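Local coordinates for ABC transporter, substrate binding protein (Polyamine) (PDB 4EUO) that binds gamma-aminobutyric acid in the periplasm as the substrate-binding protein of an ABC transporter, probably delivering it for uptake, at residues A247-A250 and Q251-A254; R307-A310 and W311-K314; G181-Q184 and S185-L188. One frame throughout, in Å; residues are numbered along the deposited sequence.

Interaction 1 of 3, residues A247-A250 and Q251-A254; sequences ATSA and QAQA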
# COMPACT_ATOMS: atom_id res chain seq x y z
N ALA A 247 -8.92 -5.54 -14.13
CA ALA A 247 -7.70 -5.17 -13.40
C ALA A 247 -7.08 -6.33 -12.62
O ALA A 247 -5.86 -6.34 -12.38
CB ALA A 247 -8.03 -4.03 -12.45
N THR A 248 -7.93 -7.26 -12.18
CA THR A 248 -7.49 -8.41 -11.39
C THR A 248 -7.27 -9.67 -12.22
O THR A 248 -6.91 -10.71 -11.64
CB THR A 248 -8.38 -8.67 -10.20
OG1 THR A 248 -9.69 -9.04 -10.66
CG2 THR A 248 -8.47 -7.47 -9.26
N SER A 249 -7.42 -9.56 -13.56
CA SER A 249 -7.16 -10.71 -14.43
C SER A 249 -5.63 -10.93 -14.56
O SER A 249 -4.82 -10.07 -14.23
CB SER A 249 -7.85 -10.54 -15.78
OG SER A 249 -7.34 -9.44 -16.50
N ALA A 250 -5.23 -12.12 -15.04
CA ALA A 250 -3.85 -12.54 -15.01
C ALA A 250 -2.88 -11.66 -15.73
O ALA A 250 -1.87 -11.27 -15.13
CB ALA A 250 -3.72 -13.98 -15.51
N GLN A 251 -3.15 -11.35 -17.00
CA GLN A 251 -2.22 -10.51 -17.75
C GLN A 251 -2.16 -9.09 -17.20
O GLN A 251 -1.06 -8.55 -17.08
CB GLN A 251 -2.55 -10.50 -19.27
CG GLN A 251 -1.42 -9.93 -20.13
CD GLN A 251 -0.14 -10.73 -20.11
OE1 GLN A 251 -0.09 -11.90 -20.51
NE2 GLN A 251 0.93 -10.09 -19.67
N ALA A 252 -3.32 -8.50 -16.87
CA ALA A 252 -3.41 -7.16 -16.30
C ALA A 252 -2.61 -7.09 -14.98
O ALA A 252 -1.88 -6.12 -14.78
CB ALA A 252 -4.86 -6.80 -16.06
N GLN A 253 -2.69 -8.15 -14.15
CA GLN A 253 -1.94 -8.16 -12.89
C GLN A 253 -0.43 -8.33 -13.14
O GLN A 253 0.41 -7.70 -12.48
CB GLN A 253 -2.46 -9.25 -11.99
CG GLN A 253 -3.74 -8.85 -11.27
CD GLN A 253 -3.41 -7.92 -10.11
OE1 GLN A 253 -2.51 -8.22 -9.33
NE2 GLN A 253 -4.13 -6.79 -9.99
N ALA A 254 -0.07 -9.21 -14.10
CA ALA A 254 1.35 -9.37 -14.42
C ALA A 254 1.89 -8.04 -14.95
O ALA A 254 3.00 -7.66 -14.60
CB ALA A 254 1.51 -10.46 -15.49
O HOH W 1 -5.67 -9.56 -18.31
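Gln-253 reaching back to Ala-247 and Ser-249 sitting over Ala-252 make this a local helix-start contact, formed where the chain turns from helix 237-247 into helix 250-260 of a periplasmic-binding-protein fold. Ser-249 is the N-cap residue of the second helix, yet its hydroxyl makes no direct capping bond. A water stands in: it donates to Ser-249 OG and accepts from Ala-252 N at 3.0 Å, so the water bridges the N-cap hydroxyl to an N-H of the first turn. The Ser-249 hydroxyl is tucked in against its own backbone, with OG 3.6 Å from Ala-252 CB, and it also bonds to the carbonyl of Leu-246 at the end of the preceding helix.

The first turn itself is closed by Gln-253 N to Ser-249 O and by Ala-254 N to Ala-250 O, each 2.9 Å. The Gln-253 side chain links the two helices, bending at chi2 (-77°) and folding back toward Ala-247 at the end of helix 237-247; Gln-253 CG passes 3.4 Å from Ser-249 O. The amide is held at both ends, OE1 by the backbone N of Val-265 and NE2 by the carbonyls of Ser-98 and Ala-247, which fixes its rotation and satisfies this buried polar group. Trp-20 of helix 10-28 packs against Ala-247 and Gln-253. The bond from Gln-253 NE2 to Ala-247 O is 3.0 Å long and fairly straight at 162°; the oxygen lies close to the plane of the amide, while the nitrogen is tilted 31° from the carbonyl plane of Ala-247.

Interaction 2 of 3, residues R307-A310 and W311-K314; sequences RWYA and WQAK. With SO4 (sulfate ion), chain F.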
# COMPACT_ATOMS: atom_id res chain seq x y z
N ARG A 307 -5.86 6.50 18.73
CA ARG A 307 -4.63 6.44 19.52
C ARG A 307 -3.42 6.96 18.76
O ARG A 307 -2.56 7.64 19.33
CB ARG A 307 -4.42 5.02 20.06
CG ARG A 307 -5.58 4.73 21.04
CD ARG A 307 -5.43 3.48 21.85
NE ARG A 307 -4.22 3.49 22.67
CZ ARG A 307 -3.79 2.43 23.33
NH1 ARG A 307 -4.46 1.29 23.27
NH2 ARG A 307 -2.65 2.49 24.00
N TRP A 308 -3.33 6.60 17.46
CA TRP A 308 -2.23 7.03 16.62
C TRP A 308 -2.19 8.56 16.48
O TRP A 308 -1.15 9.15 16.72
CB TRP A 308 -2.36 6.35 15.24
CG TRP A 308 -1.41 6.87 14.21
CD1 TRP A 308 -1.68 7.78 13.22
CD2 TRP A 308 -0.01 6.58 14.11
NE1 TRP A 308 -0.54 8.01 12.47
CE2 TRP A 308 0.49 7.29 13.00
CE3 TRP A 308 0.85 5.71 14.82
CZ2 TRP A 308 1.82 7.21 12.61
CZ3 TRP A 308 2.18 5.63 14.44
CH2 TRP A 308 2.65 6.36 13.33
N TYR A 309 -3.32 9.18 16.14
CA TYR A 309 -3.34 10.64 15.97
C TYR A 309 -3.16 11.36 17.29
O TYR A 309 -2.46 12.37 17.33
CB TYR A 309 -4.58 11.09 15.21
CG TYR A 309 -4.60 10.57 13.79
CD1 TYR A 309 -3.55 10.85 12.91
CD2 TYR A 309 -5.61 9.73 13.34
CE1 TYR A 309 -3.55 10.33 11.61
CE2 TYR A 309 -5.62 9.21 12.06
CZ TYR A 309 -4.56 9.49 11.20
OH TYR A 309 -4.55 8.93 9.95
N ALA A 310 -3.70 10.81 18.39
CA ALA A 310 -3.49 11.42 19.71
C ALA A 310 -2.02 11.34 20.10
O ALA A 310 -1.45 12.33 20.56
CB ALA A 310 -4.35 10.72 20.75
N TRP A 311 -1.35 10.21 19.80
CA TRP A 311 0.05 10.09 20.12
C TRP A 311 0.88 11.08 19.29
O TRP A 311 1.81 11.72 19.80
CB TRP A 311 0.54 8.64 19.93
CG TRP A 311 2.03 8.57 19.90
CD1 TRP A 311 2.86 8.65 20.98
CD2 TRP A 311 2.88 8.62 18.74
NE1 TRP A 311 4.17 8.70 20.57
CE2 TRP A 311 4.21 8.70 19.19
CE3 TRP A 311 2.64 8.62 17.35
CZ2 TRP A 311 5.30 8.78 18.33
CZ3 TRP A 311 3.73 8.69 16.49
CH2 TRP A 311 5.04 8.78 16.98
N GLN A 312 0.56 11.23 17.99
CA GLN A 312 1.30 12.16 17.15
C GLN A 312 1.24 13.58 17.73
O GLN A 312 2.25 14.30 17.69
CB GLN A 312 0.73 12.16 15.72
CG GLN A 312 1.28 10.99 14.90
CD GLN A 312 0.81 11.07 13.48
OE1 GLN A 312 -0.32 11.46 13.21
NE2 GLN A 312 1.65 10.66 12.53
N ALA A 313 0.09 13.95 18.32
CA ALA A 313 -0.11 15.30 18.87
C ALA A 313 0.42 15.48 20.30
O ALA A 313 0.54 16.61 20.77
CB ALA A 313 -1.57 15.68 18.78
N LYS A 314 0.78 14.38 20.97
CA LYS A 314 1.30 14.40 22.35
C LYS A 314 2.66 15.11 22.43
O LYS A 314 3.50 14.94 21.55
CB LYS A 314 1.39 12.96 22.90
CG LYS A 314 1.98 12.82 24.31
CD LYS A 314 1.79 11.41 24.89
CE LYS A 314 2.60 10.32 24.21
NZ LYS A 314 4.05 10.40 24.52
S SO4 F . -2.31 -1.29 24.65
O1 SO4 F . -3.66 -0.79 24.64
O2 SO4 F . -2.15 -2.24 25.78
O3 SO4 F . -2.00 -1.99 23.40
O4 SO4 F . -1.44 -0.14 24.79
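The indole of Trp-308 is met on one face by two side chains of the next turn, Trp-311 and Gln-312. Trp-311 brings its CZ3 corner to 4.0 Å from Trp-308 CZ3, the two six-membered rings inclined at 42° in an oblique aromatic pair that is neither a stack nor a T. The Gln-312 side chain, extended beyond CG, runs over the pyrrole end, where Gln-312 NE2 lies 3.4 Å from Trp-308 NE1. Both nitrogens are donors and do not bond each other; they converge on one acceptor, the carbonyl oxygen of Lys-136, which probably explains why they lie so close. The other end of the amide, Gln-312 OE1, comes to the edge of the Tyr-309 ring, 3.3 Å from Tyr-309 CD1, with the amide and ring planes 54° apart.

These groups line up along the last turns of helix 301-313, the C-terminal helix of the periplasmic-binding-protein fold, where i to i+4 bonds such as Gln-312 N to Trp-308 O (3.0 Å) set their spacing. With CG anti to the backbone N in both tryptophans, the indoles leave the helix on its inner side, where Trp-308 meets helix 142-149 and Trp-311 stacks on Phe-166 of helix 162-170. Asp-170 accepts a hydrogen bond from Trp-311 NE1 and forms a salt bridge with Lys-314, while the ammonium of Lys-173 makes a cation-pi contact with Trp-311.

Farther out, Arg-307 grips a sulfate, probably from the crystallisation liquor, with both terminal nitrogens. Arg-307 NH1 to sulfate O1 is 2.6 Å and almost straight (177°), and Arg-307 NH2 to sulfate O4 is 3.0 Å. Asp-163 forms a salt bridge with the same NH2, and the sulfate is also held by the backbone N-H groups of Leu-162 and Asp-163.

Interaction 3 of 3, residues G181-Q184 and S185-L188; sequences GGAQ and SQQL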
# COMPACT_ATOMS: atom_id res chain seq x y z
N GLY A 181 2.15 10.67 1.36
CA GLY A 181 1.82 9.89 0.18
C GLY A 181 3.08 9.45 -0.50
O GLY A 181 4.19 9.79 -0.09
N GLY A 182 2.90 8.69 -1.57
CA GLY A 182 4.02 8.06 -2.24
C GLY A 182 5.06 9.00 -2.80
O GLY A 182 6.25 8.83 -2.57
N ALA A 183 4.59 10.04 -3.52
CA ALA A 183 5.54 10.98 -4.11
C ALA A 183 6.33 11.74 -3.05
O ALA A 183 7.54 11.96 -3.23
CB ALA A 183 4.82 11.95 -5.03
N GLN A 184 5.69 12.07 -1.91
CA GLN A 184 6.43 12.72 -0.83
C GLN A 184 7.48 11.78 -0.25
O GLN A 184 8.59 12.24 0.05
CB GLN A 184 5.51 13.22 0.26
CG GLN A 184 6.28 13.88 1.39
CD GLN A 184 5.39 14.66 2.28
OE1 GLN A 184 4.32 14.23 2.67
NE2 GLN A 184 5.89 15.82 2.70
N SER A 185 7.17 10.45 -0.13
CA SER A 185 8.22 9.56 0.36
C SER A 185 9.39 9.53 -0.59
O SER A 185 10.55 9.50 -0.15
CB SER A 185 7.69 8.15 0.60
OG SER A 185 7.45 7.43 -0.60
N GLN A 186 9.10 9.57 -1.90
CA GLN A 186 10.16 9.56 -2.90
C GLN A 186 10.99 10.85 -2.83
O GLN A 186 12.21 10.79 -2.89
CB GLN A 186 9.54 9.39 -4.28
CG GLN A 186 8.96 7.96 -4.47
CD GLN A 186 8.11 7.89 -5.68
OE1 GLN A 186 7.10 8.64 -5.85
NE2 GLN A 186 8.40 6.92 -6.56
N GLN A 187 10.32 12.00 -2.66
CA GLN A 187 11.05 13.28 -2.54
C GLN A 187 11.94 13.26 -1.31
O GLN A 187 13.09 13.70 -1.41
CB GLN A 187 10.01 14.41 -2.41
CG GLN A 187 10.61 15.83 -2.25
CD GLN A 187 10.79 16.16 -0.75
OE1 GLN A 187 11.90 16.46 -0.29
NE2 GLN A 187 9.74 16.06 0.07
N LEU A 188 11.43 12.83 -0.16
CA LEU A 188 12.21 12.83 1.06
C LEU A 188 13.45 11.98 0.95
O LEU A 188 14.54 12.44 1.37
CB LEU A 188 11.35 12.41 2.25
CG LEU A 188 10.31 13.43 2.67
CD1 LEU A 188 9.33 12.83 3.66
CD2 LEU A 188 10.97 14.69 3.25
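Ser-185 makes two bonds back to the start of its helix. Its backbone N reaches O of Gly-181, the N-cap residue, at 3.1 Å, and its hydroxyl donates to Gly-182 O at 2.7 Å. The latter bond follows from chi1 of 74°, which turns OG back over the preceding turn. Gly-182 O is thus gripped twice, because Gln-186 N also donates to it at 3.0 Å. The Gln-186 side chain extends back along the helix, bringing OE1 to 3.3 Å from Ala-183 CA, while NE2 bonds to Thr-11 OG1 and to the carbonyl of Arg-203, a residue of the GABA pocket. Gln-187 continues the helical pattern through its N, 2.8 Å from Ala-183 O. Leu-188 does the same with Gln-184 O and lies side by side with the Gln-184 chain, its CD1 3.9 Å from Gln-184 CG; the amide oxygen of Gln-184 turns back to Ser-180 N.

Helix 182-190 begins beside the ligand, the nearest atoms of Gly-182 and the bound GABA being about 5 Å apart. Strand 176-179 meets it through Trp-179 on Ser-185 and Ile-177 on Leu-188, and helix 201-209 packs Ala-206 and Leu-207 against Gln-186.

In the fold
All three contacts are local: interaction 1 spans the junction of two helices, while interactions 2 and 3 each lie on one helix. Interaction 1 is largely buried, whereas interactions 2 and 3 are partly buried. Interactions 1 and 2 lie on opposite sides of the chain's centre, with centres about 39 Å apart; interaction 3 is nearer the middle and closest to GABA. Interactions 2 and 3 share strand 176-179 as a neighbour, although their own nearest atoms remain about 11 Å apart. Glutamine amides recur, reaching backbone carbonyls in each contact, but their settings differ: a helix-to-helix junction in 247-254, an aromatic cluster with charged fringes in 307-314, and a glycine-led helix start in 181-188.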